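Local coordinates for peptidoglycan D,D-transpeptidase MrdA (Pseudomonas aeruginosa, PDB 7KIS), which probably cross-links the peptide stems of peptidoglycan as a penicillin-binding serine transpeptidase, and is captured here in covalent complex with a diazabicyclooctane inhibitor, at residues P345-Y354 against N366-L377; S327-G337 against S384-L392. One frame throughout, in Å; residues are numbered along the deposited sequence.

Interaction 1. Residues P345-Y354 against N366-L377; sequences PTSRVFDPGY and NWNRYGDGWVSL. With C9D ((2S,5R)-1-formyl-N'-[(3R)-pyrrolidine-3-carbonyl]-5-[(sulfooxy)amino]piperidine-2-carbohydrazide), chain C.
A short antiparallel ladder in the transpeptidase domain pairs Val-349 with Val-375, Phe-350 with Trp-374 and Asp-351 with Gly-373. Val-349 and Val-375 form a hydrogen-bonded pair, with Val-375 N to Val-349 O at 2.8 Å. At the non-hydrogen-bonded pair, Phe-350 meets Trp-374 edge-to-face, the planes 64° apart: Phe-350 CD1 lies 3.4 Å from Trp-374 CE2, and Phe-350 CB sits over the six-membered ring. With its CG anti to the backbone N (chi1 -168°), Phe-350 turns its ring edge to the indole. The opposite indole face receives the bent chain of Arg-348, whose CD reaches Trp-374 CE3 at 3.3 Å; the guanidinium adds at most a weak attraction.

At the ladder's end the Asp-351 carboxylate accepts from backbone N-H groups. Its OD1 accepts from Gly-353 N at 2.9 Å, an Asx turn, while Asp-351 OD2 takes Asp-372 N at 2.6 Å, met from above the carboxylate plane. Gly-353 O receives Asn-366 N at 3.0 Å, nearly straight at 178°. The Asp-372 carboxylate is near, and Asn-385 ND2 donates to both acids, probably offsetting their repulsion. Three N-H donors converge on one carboxylate, consistent with a fixed turn beside the inhibitor-contacting residues Asn-366, Trp-367 and Arg-369.

Interaction 2. Residues S327-G337 against S384-L392; sequences STVKPAVALAG and SNDTYFYDL. With C9D ((2S,5R)-1-formyl-N'-[(3R)-pyrrolidine-3-carbonyl]-5-[(sulfooxy)amino]piperidine-2-carbohydrazide), chain C.
Phe-389 and Leu-392 of helix 386-392 pack against Lys-330, Val-333, Ala-334 and Gly-337 of helix 330-337, two helices of the penicillin-binding transpeptidase fold that cross at 39° with axes 10.3 Å apart. At their N-terminal ends lie the active-site motifs Ser-X-X-Lys (Ser-327 to Lys-330) and Ser-X-Asp (Ser-384 to Asp-386; Ser-X-Asn in many relatives). The main bump, the Phe-389 ring, has Lys-330 CB over one face, 3.7 Å from its centroid, while Ala-334 CB and Val-333 CG1 border its edge. Tyr-388 CD1 covers the opposite face, so the ring is sandwiched. One turn on, Leu-392 fills the next hollow: its CD2 lies 3.7 Å from both Val-333 CG1 and Gly-337 CA, and its CD1 rests near Ala-334 CA.

Beyond its CG the Lys-330 chain is extended, with chi2 170° and chi3 179°; it runs past the phenyl face and delivers NZ to the polar end of the contact. There NZ forms a salt bridge with Asp-386 OD1 at 2.7 Å, and a weak bond reaches Asn-385 O. Lys-330 NZ also donates to Ser-384 OG at 2.7 Å, beside Ser-327, the predicted nucleophile, whose OG is covalently joined to inhibitor CAG at 1.4 Å.

In the fold
Interaction 1 is nested along the chain within the loop that interaction 2 closes, and their centres lie 11 Å apart. They meet where helix 386-396 begins: Asn-366 OD1 lies 2.7 Å from Asp-386 N, a probable hydrogen bond. Leu-377 of segment 366-377 also touches Ala-334 and Tyr-388. Both contacts reach the inhibitor from different parts of the pocket. Segment 327-337 supplies the covalent bond through Ser-327, whereas in 366-377 Asn-366 and Arg-369 border the pyrrolidine, and Trp-367 lies along the hydrazide with CAU of the piperidine over one face of its ring. Asp-386 connects the two, since its OD2 accepts Trp-367 N and, weakly, inhibitor NAO. The Asn-366 side chain is about 8 Å from that of Ser-327.

Interaction 1. Residues P345-Y354 against N366-L377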
loop_
_atom_site.group_PDB
_atom_site.type_symbol
_atom_site.label_atom_id
_atom_site.label_comp_id
_atom_site.label_asym_id
_atom_site.label_seq_id
_atom_site.Cartn_x
_atom_site.Cartn_y
_atom_site.Cartn_z
ATOM N N PRO A 345 -6.369 -20.682 19.296
ATOM C CA PRO A 345 -6.234 -19.355 19.929
ATOM C C PRO A 345 -5.647 -19.373 21.332
ATOM O O PRO A 345 -5.108 -18.347 21.766
ATOM C CB PRO A 345 -7.674 -18.829 19.943
ATOM C CG PRO A 345 -8.347 -19.542 18.831
ATOM C CD PRO A 345 -7.736 -20.907 18.789
ATOM N N THR A 346 -5.734 -20.487 22.057
ATOM C CA THR A 346 -5.170 -20.573 23.396
ATOM C C THR A 346 -3.909 -21.423 23.465
ATOM O O THR A 346 -3.200 -21.366 24.476
ATOM C CB THR A 346 -6.211 -21.123 24.386
ATOM O OG1 THR A 346 -7.511 -20.637 24.031
ATOM C CG2 THR A 346 -5.892 -20.673 25.809
ATOM N N SER A 347 -3.610 -22.200 22.424
ATOM C CA SER A 347 -2.448 -23.081 22.448
ATOM C C SER A 347 -1.169 -22.285 22.682
ATOM O O SER A 347 -0.908 -21.283 22.012
ATOM C CB SER A 347 -2.356 -23.876 21.148
ATOM O OG SER A 347 -1.849 -23.076 20.102
ATOM N N ARG A 348 -0.374 -22.746 23.642
ATOM C CA ARG A 348 0.796 -22.039 24.136
ATOM C C ARG A 348 2.097 -22.621 23.593
ATOM O O ARG A 348 2.163 -23.767 23.141
ATOM C CB ARG A 348 0.816 -22.091 25.663
ATOM C CG ARG A 348 0.636 -23.502 26.180
ATOM C CD ARG A 348 1.398 -23.729 27.458
ATOM N NE ARG A 348 0.638 -23.303 28.620
ATOM C CZ ARG A 348 -0.015 -24.141 29.414
ATOM N NH1 ARG A 348 0.009 -25.443 29.166
ATOM N NH2 ARG A 348 -0.686 -23.682 30.453
ATOM N N VAL A 349 3.143 -21.796 23.652
ATOM C CA VAL A 349 4.488 -22.146 23.208
ATOM C C VAL A 349 5.465 -21.467 24.159
ATOM O O VAL A 349 5.406 -20.246 24.341
ATOM C CB VAL A 349 4.761 -21.710 21.756
ATOM C CG1 VAL A 349 6.258 -21.642 21.492
ATOM C CG2 VAL A 349 4.089 -22.661 20.776
ATOM N N PHE A 350 6.354 -22.245 24.772
ATOM C CA PHE A 350 7.366 -21.669 25.647
ATOM C C PHE A 350 8.486 -21.052 24.823
ATOM O O PHE A 350 9.039 -21.696 23.926
ATOM C CB PHE A 350 7.943 -22.718 26.597
ATOM C CG PHE A 350 8.783 -22.132 27.696
ATOM C CD1 PHE A 350 8.189 -21.487 28.770
ATOM C CD2 PHE A 350 10.164 -22.210 27.649
ATOM C CE1 PHE A 350 8.957 -20.941 29.781
ATOM C CE2 PHE A 350 10.938 -21.665 28.657
ATOM C CZ PHE A 350 10.332 -21.029 29.724
ATOM N N ASP A 351 8.813 -19.798 25.128
ATOM C CA ASP A 351 9.850 -19.063 24.412
ATOM C C ASP A 351 11.091 -18.955 25.288
ATOM O O ASP A 351 11.151 -18.093 26.178
ATOM C CB ASP A 351 9.343 -17.672 24.019
ATOM C CG ASP A 351 10.447 -16.771 23.499
ATOM O OD1 ASP A 351 11.392 -17.283 22.863
ATOM O OD2 ASP A 351 10.364 -15.545 23.724
ATOM N N PRO A 352 12.098 -19.809 25.094
ATOM C CA PRO A 352 13.363 -19.660 25.818
ATOM C C PRO A 352 14.307 -18.628 25.223
ATOM O O PRO A 352 15.440 -18.510 25.694
ATOM C CB PRO A 352 13.968 -21.068 25.716
ATOM C CG PRO A 352 13.482 -21.570 24.400
ATOM C CD PRO A 352 12.111 -20.971 24.188
ATOM N N GLY A 353 13.871 -17.890 24.205
ATOM C CA GLY A 353 14.722 -16.958 23.500
ATOM C C GLY A 353 15.222 -17.451 22.161
ATOM O O GLY A 353 16.010 -16.747 21.518
ATOM N N TYR A 354 14.787 -18.629 21.721
ATOM C CA TYR A 354 15.252 -19.227 20.477
ATOM C C TYR A 354 14.294 -20.349 20.103
ATOM O O TYR A 354 13.455 -20.769 20.905
ATOM C CB TYR A 354 16.681 -19.757 20.610
ATOM C CG TYR A 354 16.880 -20.643 21.822
ATOM C CD1 TYR A 354 17.349 -20.119 23.020
ATOM C CD2 TYR A 354 16.590 -22.001 21.770
ATOM C CE1 TYR A 354 17.527 -20.923 24.130
ATOM C CE2 TYR A 354 16.763 -22.812 22.876
ATOM C CZ TYR A 354 17.233 -22.268 24.052
ATOM O OH TYR A 354 17.410 -23.071 25.155
ATOM N N ASN A 366 15.142 -15.260 19.048
ATOM C CA ASN A 366 14.107 -14.252 19.215
ATOM C C ASN A 366 14.740 -12.867 19.311
ATOM O O ASN A 366 15.907 -12.717 19.680
ATOM C CB ASN A 366 13.278 -14.551 20.467
ATOM C CG ASN A 366 11.941 -13.832 20.478
ATOM O OD1 ASN A 366 11.325 -13.619 19.435
ATOM N ND2 ASN A 366 11.479 -13.465 21.670
ATOM N N TRP A 367 13.954 -11.842 18.966
ATOM C CA TRP A 367 14.458 -10.479 19.086
ATOM C C TRP A 367 14.752 -10.108 20.533
ATOM O O TRP A 367 15.577 -9.222 20.780
ATOM C CB TRP A 367 13.467 -9.482 18.477
ATOM C CG TRP A 367 12.256 -9.211 19.327
ATOM C CD1 TRP A 367 11.044 -9.834 19.250
ATOM C CD2 TRP A 367 12.141 -8.242 20.379
ATOM N NE1 TRP A 367 10.183 -9.317 20.189
ATOM C CE2 TRP A 367 10.833 -8.339 20.895
ATOM C CE3 TRP A 367 13.018 -7.306 20.935
ATOM C CZ2 TRP A 367 10.382 -7.535 21.941
ATOM C CZ3 TRP A 367 12.568 -6.509 21.973
ATOM C CH2 TRP A 367 11.261 -6.628 22.465
ATOM N N ASN A 368 14.111 -10.773 21.491
ATOM C CA ASN A 368 14.479 -10.674 22.897
ATOM C C ASN A 368 15.243 -11.938 23.272
ATOM O O ASN A 368 14.666 -13.029 23.328
ATOM C CB ASN A 368 13.245 -10.493 23.779
ATOM C CG ASN A 368 13.588 -10.425 25.254
ATOM O OD1 ASN A 368 14.674 -9.982 25.631
ATOM N ND2 ASN A 368 12.661 -10.865 26.098
ATOM N N ARG A 369 16.546 -11.783 23.521
ATOM C CA ARG A 369 17.431 -12.930 23.701
ATOM C C ARG A 369 16.980 -13.826 24.847
ATOM O O ARG A 369 17.135 -15.051 24.772
ATOM C CB ARG A 369 18.869 -12.459 23.908
ATOM C CG ARG A 369 19.740 -12.600 22.660
ATOM C CD ARG A 369 19.001 -12.113 21.416
ATOM N NE ARG A 369 19.791 -12.246 20.195
ATOM C CZ ARG A 369 19.408 -11.788 19.007
ATOM N NH1 ARG A 369 18.243 -11.166 18.878
ATOM N NH2 ARG A 369 20.187 -11.949 17.946
ATOM N N TYR A 370 16.420 -13.250 25.907
ATOM C CA TYR A 370 16.139 -14.005 27.119
ATOM C C TYR A 370 14.747 -14.622 27.130
ATOM O O TYR A 370 14.397 -15.305 28.099
ATOM C CB TYR A 370 16.296 -13.101 28.347
ATOM C CG TYR A 370 17.538 -12.237 28.336
ATOM C CD1 TYR A 370 17.455 -10.867 28.557
ATOM C CD2 TYR A 370 18.795 -12.789 28.116
ATOM C CE1 TYR A 370 18.587 -10.073 28.552
ATOM C CE2 TYR A 370 19.931 -12.003 28.111
ATOM C CZ TYR A 370 19.822 -10.647 28.329
ATOM O OH TYR A 370 20.953 -9.865 28.323
ATOM N N GLY A 371 13.943 -14.392 26.099
ATOM C CA GLY A 371 12.686 -15.090 25.949
ATOM C C GLY A 371 11.521 -14.366 26.603
ATOM O O GLY A 371 11.683 -13.517 27.479
ATOM N N ASP A 372 10.319 -14.727 26.162
ATOM C CA ASP A 372 9.090 -14.179 26.716
ATOM C C ASP A 372 8.327 -15.190 27.559
ATOM O O ASP A 372 7.231 -14.875 28.037
ATOM C CB ASP A 372 8.189 -13.652 25.594
ATOM C CG ASP A 372 8.571 -12.253 25.152
ATOM O OD1 ASP A 372 8.715 -11.371 26.026
ATOM O OD2 ASP A 372 8.730 -12.034 23.932
ATOM N N GLY A 373 8.869 -16.391 27.748
ATOM C CA GLY A 373 8.155 -17.412 28.491
ATOM C C GLY A 373 7.082 -18.068 27.639
ATOM O O GLY A 373 7.210 -18.195 26.421
ATOM N N TRP A 374 6.007 -18.492 28.299
ATOM C CA TRP A 374 4.873 -19.054 27.581
ATOM C C TRP A 374 4.146 -17.945 26.833
ATOM O O TRP A 374 3.780 -16.922 27.421
ATOM C CB TRP A 374 3.920 -19.754 28.548
ATOM C CG TRP A 374 4.530 -20.918 29.266
ATOM C CD1 TRP A 374 4.956 -20.947 30.561
ATOM C CD2 TRP A 374 4.778 -22.223 28.732
ATOM N NE1 TRP A 374 5.456 -22.189 30.866
ATOM C CE2 TRP A 374 5.357 -22.992 29.760
ATOM C CE3 TRP A 374 4.572 -22.817 27.484
ATOM C CZ2 TRP A 374 5.730 -24.323 29.580
ATOM C CZ3 TRP A 374 4.936 -24.140 27.309
ATOM C CH2 TRP A 374 5.512 -24.876 28.349
ATOM N N VAL A 375 3.934 -18.142 25.535
ATOM C CA VAL A 375 3.250 -17.162 24.702
ATOM C C VAL A 375 2.106 -17.846 23.969
ATOM O O VAL A 375 2.218 -19.008 23.557
ATOM C CB VAL A 375 4.213 -16.471 23.706
ATOM C CG1 VAL A 375 5.413 -15.885 24.439
ATOM C CG2 VAL A 375 4.670 -17.435 22.623
ATOM N N SER A 376 0.999 -17.129 23.825
ATOM C CA SER A 376 -0.154 -17.562 23.059
ATOM C C SER A 376 -0.324 -16.634 21.861
ATOM O O SER A 376 0.551 -15.810 21.563
ATOM C CB SER A 376 -1.400 -17.591 23.948
ATOM O OG SER A 376 -1.187 -18.395 25.096
ATOM N N LEU A 377 -1.454 -16.774 21.164
ATOM C CA LEU A 377 -1.703 -15.965 19.973
ATOM C C LEU A 377 -1.618 -14.477 20.288
ATOM O O LEU A 377 -0.917 -13.725 19.605
ATOM C CB LEU A 377 -3.069 -16.307 19.379
ATOM C CG LEU A 377 -3.650 -15.279 18.406
ATOM C CD1 LEU A 377 -2.811 -15.230 17.144
ATOM C CD2 LEU A 377 -5.098 -15.604 18.079
HETATM O OAF C9D C . 8.433 -1.924 16.392
HETATM S SAY C9D C . 9.271 -3.091 16.889
HETATM O OAD C9D C . 10.716 -2.675 17.063
HETATM O OAE C9D C . 8.617 -3.389 18.220
HETATM O OAR C9D C . 9.157 -4.419 15.838
HETATM N NAQ C9D C . 9.161 -5.616 16.633
HETATM C CAU C9D C . 10.439 -6.404 16.394
HETATM C CAJ C9D C . 11.390 -5.565 15.626
HETATM C CB C9D C . 12.588 -6.308 15.184
HETATM C CAM C9D C . 10.101 -7.726 15.702
HETATM N N C9D C . 10.804 -7.920 14.377
HETATM C CAG C9D C . 9.998 -8.009 13.159
HETATM O OAA C9D C . 10.417 -7.559 12.139
HETATM C CA C9D C . 12.239 -7.460 14.247
HETATM C C C9D C . 13.188 -8.609 14.547
HETATM O O C9D C . 14.352 -8.404 14.555
HETATM N NAP C9D C . 12.684 -9.973 14.837
HETATM N NAO C9D C . 13.653 -10.976 15.110
HETATM C CAS C9D C . 14.608 -11.369 14.074
HETATM O OAB C9D C . 14.575 -10.864 12.999
HETATM C CAV C9D C . 15.694 -12.466 14.398
HETATM C CAI C9D C . 16.294 -12.143 15.812
HETATM C CAH C9D C . 17.740 -11.556 15.530
HETATM N NAN C9D C . 18.102 -12.108 14.355
HETATM C CAL C9D C . 16.718 -12.351 13.506
HETATM O O HOH W 1 -2.512 -19.415 20.355
#

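Interaction 2. Residues S327-G337 against S384-L392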
loop_
_atom_site.group_PDB
_atom_site.type_symbol
_atom_site.label_atom_id
_atom_site.label_comp_id
_atom_site.label_asym_id
_atom_site.label_seq_id
_atom_site.Cartn_x
_atom_site.Cartn_y
_atom_site.Cartn_z
ATOM N N SER A 327 7.977 -8.116 10.640
ATOM C CA SER A 327 7.023 -8.585 11.637
ATOM C C SER A 327 5.587 -8.193 11.321
ATOM O O SER A 327 4.670 -8.722 11.958
ATOM C CB SER A 327 7.406 -8.050 13.017
ATOM O OG SER A 327 8.715 -8.451 13.380
ATOM N N THR A 328 5.369 -7.289 10.364
ATOM C CA THR A 328 4.016 -6.830 10.067
ATOM C C THR A 328 3.117 -7.943 9.535
ATOM O O THR A 328 1.893 -7.846 9.668
ATOM C CB THR A 328 4.061 -5.675 9.064
ATOM O OG1 THR A 328 4.579 -6.141 7.812
ATOM C CG2 THR A 328 4.947 -4.551 9.586
ATOM N N VAL A 329 3.688 -8.996 8.940
ATOM C CA VAL A 329 2.881 -10.097 8.410
ATOM C C VAL A 329 2.360 -11.041 9.477
ATOM O O VAL A 329 1.493 -11.873 9.176
ATOM C CB VAL A 329 3.653 -10.968 7.405
ATOM C CG1 VAL A 329 4.024 -10.162 6.184
ATOM C CG2 VAL A 329 4.876 -11.565 8.069
ATOM N N LYS A 330 2.879 -10.961 10.700
ATOM C CA LYS A 330 2.569 -11.960 11.720
ATOM C C LYS A 330 1.077 -12.162 11.973
ATOM O O LYS A 330 0.679 -13.314 12.217
ATOM C CB LYS A 330 3.305 -11.599 13.017
ATOM C CG LYS A 330 4.800 -11.870 12.954
ATOM C CD LYS A 330 5.538 -11.283 14.146
ATOM C CE LYS A 330 7.024 -11.599 14.075
ATOM N NZ LYS A 330 7.690 -11.460 15.398
ATOM N N PRO A 331 0.214 -11.138 11.948
ATOM C CA PRO A 331 -1.229 -11.427 12.042
ATOM C C PRO A 331 -1.723 -12.351 10.941
ATOM O O PRO A 331 -2.469 -13.300 11.216
ATOM C CB PRO A 331 -1.863 -10.032 11.959
ATOM C CG PRO A 331 -0.819 -9.120 12.482
ATOM C CD PRO A 331 0.474 -9.688 11.986
ATOM N N ALA A 332 -1.326 -12.095 9.692
ATOM C CA ALA A 332 -1.748 -12.952 8.590
ATOM C C ALA A 332 -1.159 -14.351 8.719
ATOM O O ALA A 332 -1.821 -15.343 8.386
ATOM C CB ALA A 332 -1.356 -12.322 7.255
ATOM N N VAL A 333 0.082 -14.454 9.200
ATOM C CA VAL A 333 0.679 -15.767 9.424
ATOM C C VAL A 333 -0.074 -16.511 10.518
ATOM O O VAL A 333 -0.298 -17.724 10.423
ATOM C CB VAL A 333 2.174 -15.619 9.761
ATOM C CG1 VAL A 333 2.815 -16.982 9.972
ATOM C CG2 VAL A 333 2.891 -14.850 8.663
ATOM N N ALA A 334 -0.488 -15.796 11.569
ATOM C CA ALA A 334 -1.267 -16.423 12.631
ATOM C C ALA A 334 -2.587 -16.960 12.095
ATOM O O ALA A 334 -3.024 -18.053 12.476
ATOM C CB ALA A 334 -1.511 -15.427 13.763
ATOM N N LEU A 335 -3.236 -16.204 11.206
ATOM C CA LEU A 335 -4.469 -16.683 10.594
ATOM C C LEU A 335 -4.211 -17.876 9.683
ATOM O O LEU A 335 -5.086 -18.734 9.525
ATOM C CB LEU A 335 -5.139 -15.552 9.815
ATOM C CG LEU A 335 -5.917 -14.532 10.646
ATOM C CD1 LEU A 335 -6.503 -13.453 9.752
ATOM C CD2 LEU A 335 -7.009 -15.217 11.449
ATOM N N ALA A 336 -3.027 -17.943 9.072
ATOM C CA ALA A 336 -2.677 -19.108 8.266
ATOM C C ALA A 336 -2.566 -20.358 9.130
ATOM O O ALA A 336 -3.030 -21.435 8.738
ATOM C CB ALA A 336 -1.373 -18.857 7.512
ATOM N N GLY A 337 -1.953 -20.232 10.309
ATOM C CA GLY A 337 -1.855 -21.375 11.202
ATOM C C GLY A 337 -3.173 -21.701 11.877
ATOM O O GLY A 337 -3.519 -22.874 12.045
ATOM N N SER A 384 5.187 -9.354 19.501
ATOM C CA SER A 384 5.836 -9.818 18.276
ATOM C C SER A 384 6.955 -10.811 18.587
ATOM O O SER A 384 8.133 -10.585 18.304
ATOM C CB SER A 384 6.365 -8.636 17.466
ATOM O OG SER A 384 6.854 -9.069 16.207
ATOM N N ASN A 385 6.558 -11.944 19.156
ATOM C CA ASN A 385 7.505 -13.004 19.461
ATOM C C ASN A 385 7.847 -13.764 18.185
ATOM O O ASN A 385 6.958 -14.114 17.404
ATOM C CB ASN A 385 6.924 -13.945 20.515
ATOM C CG ASN A 385 7.953 -14.920 21.057
ATOM O OD1 ASN A 385 8.155 -15.998 20.495
ATOM N ND2 ASN A 385 8.615 -14.546 22.148
ATOM N N ASP A 386 9.138 -14.020 17.971
ATOM C CA ASP A 386 9.548 -14.713 16.756
ATOM C C ASP A 386 9.439 -16.226 16.892
ATOM O O ASP A 386 9.124 -16.908 15.912
ATOM C CB ASP A 386 10.978 -14.321 16.373
ATOM C CG ASP A 386 11.124 -12.834 16.104
ATOM O OD1 ASP A 386 10.272 -12.272 15.386
ATOM O OD2 ASP A 386 12.089 -12.226 16.613
ATOM N N THR A 387 9.693 -16.765 18.087
ATOM C CA THR A 387 9.663 -18.214 18.268
ATOM C C THR A 387 8.259 -18.769 18.057
ATOM O O THR A 387 8.098 -19.875 17.525
ATOM C CB THR A 387 10.185 -18.583 19.656
ATOM O OG1 THR A 387 9.385 -17.945 20.658
ATOM C CG2 THR A 387 11.629 -18.136 19.808
ATOM N N TYR A 388 7.232 -18.023 18.476
ATOM C CA TYR A 388 5.857 -18.458 18.249
ATOM C C TYR A 388 5.580 -18.648 16.765
ATOM O O TYR A 388 4.959 -19.639 16.362
ATOM C CB TYR A 388 4.884 -17.445 18.855
ATOM C CG TYR A 388 3.413 -17.780 18.679
ATOM C CD1 TYR A 388 2.741 -17.466 17.502
ATOM C CD2 TYR A 388 2.693 -18.383 19.700
ATOM C CE1 TYR A 388 1.401 -17.759 17.343
ATOM C CE2 TYR A 388 1.350 -18.679 19.549
ATOM C CZ TYR A 388 0.710 -18.365 18.368
ATOM O OH TYR A 388 -0.626 -18.658 18.213
ATOM N N PHE A 389 6.031 -17.708 15.935
ATOM C CA PHE A 389 5.813 -17.811 14.500
ATOM C C PHE A 389 6.873 -18.662 13.815
ATOM O O PHE A 389 6.615 -19.190 12.728
ATOM C CB PHE A 389 5.749 -16.413 13.883
ATOM C CG PHE A 389 4.611 -15.582 14.407
ATOM C CD1 PHE A 389 4.772 -14.794 15.533
ATOM C CD2 PHE A 389 3.373 -15.608 13.787
ATOM C CE1 PHE A 389 3.726 -14.035 16.026
ATOM C CE2 PHE A 389 2.324 -14.853 14.275
ATOM C CZ PHE A 389 2.501 -14.065 15.396
ATOM N N TYR A 390 8.057 -18.798 14.419
ATOM C CA TYR A 390 8.971 -19.860 14.015
ATOM C C TYR A 390 8.293 -21.218 14.146
ATOM O O TYR A 390 8.329 -22.042 13.226
ATOM C CB TYR A 390 10.239 -19.821 14.869
ATOM C CG TYR A 390 11.207 -18.702 14.554
ATOM C CD1 TYR A 390 11.290 -18.159 13.278
ATOM C CD2 TYR A 390 12.049 -18.197 15.537
ATOM C CE1 TYR A 390 12.183 -17.138 12.994
ATOM C CE2 TYR A 390 12.940 -17.179 15.264
ATOM C CZ TYR A 390 13.005 -16.653 13.994
ATOM O OH TYR A 390 13.896 -15.638 13.726
ATOM N N ASP A 391 7.665 -21.460 15.300
ATOM C CA ASP A 391 6.984 -22.727 15.544
ATOM C C ASP A 391 5.737 -22.865 14.675
ATOM O O ASP A 391 5.434 -23.961 14.190
ATOM C CB ASP A 391 6.627 -22.837 17.026
ATOM C CG ASP A 391 5.882 -24.112 17.355
ATOM O OD1 ASP A 391 6.534 -25.169 17.482
ATOM O OD2 ASP A 391 4.643 -24.055 17.495
ATOM N N LEU A 392 5.003 -21.769 14.472
ATOM C CA LEU A 392 3.792 -21.830 13.659
ATOM C C LEU A 392 4.123 -22.146 12.205
ATOM O O LEU A 392 3.481 -22.999 11.584
ATOM C CB LEU A 392 3.023 -20.511 13.762
ATOM C CG LEU A 392 1.596 -20.469 13.206
ATOM C CD1 LEU A 392 0.721 -19.560 14.056
ATOM C CD2 LEU A 392 1.580 -20.016 11.752
HETATM O OAF C9D C . 8.433 -1.924 16.392
HETATM S SAY C9D C . 9.271 -3.091 16.889
HETATM O OAD C9D C . 10.716 -2.675 17.063
HETATM O OAE C9D C . 8.617 -3.389 18.220
HETATM O OAR C9D C . 9.157 -4.419 15.838
HETATM N NAQ C9D C . 9.161 -5.616 16.633
HETATM C CAU C9D C . 10.439 -6.404 16.394
HETATM C CAJ C9D C . 11.390 -5.565 15.626
HETATM C CB C9D C . 12.588 -6.308 15.184
HETATM C CAM C9D C . 10.101 -7.726 15.702
HETATM N N C9D C . 10.804 -7.920 14.377
HETATM C CAG C9D C . 9.998 -8.009 13.159
HETATM O OAA C9D C . 10.417 -7.559 12.139
HETATM C CA C9D C . 12.239 -7.460 14.247
HETATM C C C9D C . 13.188 -8.609 14.547
HETATM O O C9D C . 14.352 -8.404 14.555
HETATM N NAP C9D C . 12.684 -9.973 14.837
HETATM N NAO C9D C . 13.653 -10.976 15.110
HETATM C CAS C9D C . 14.608 -11.369 14.074
HETATM O OAB C9D C . 14.575 -10.864 12.999
HETATM C CAV C9D C . 15.694 -12.466 14.398
HETATM C CAI C9D C . 16.294 -12.143 15.812
HETATM C CAH C9D C . 17.740 -11.556 15.530
HETATM N NAN C9D C . 18.102 -12.108 14.355
HETATM C CAL C9D C . 16.718 -12.351 13.506
#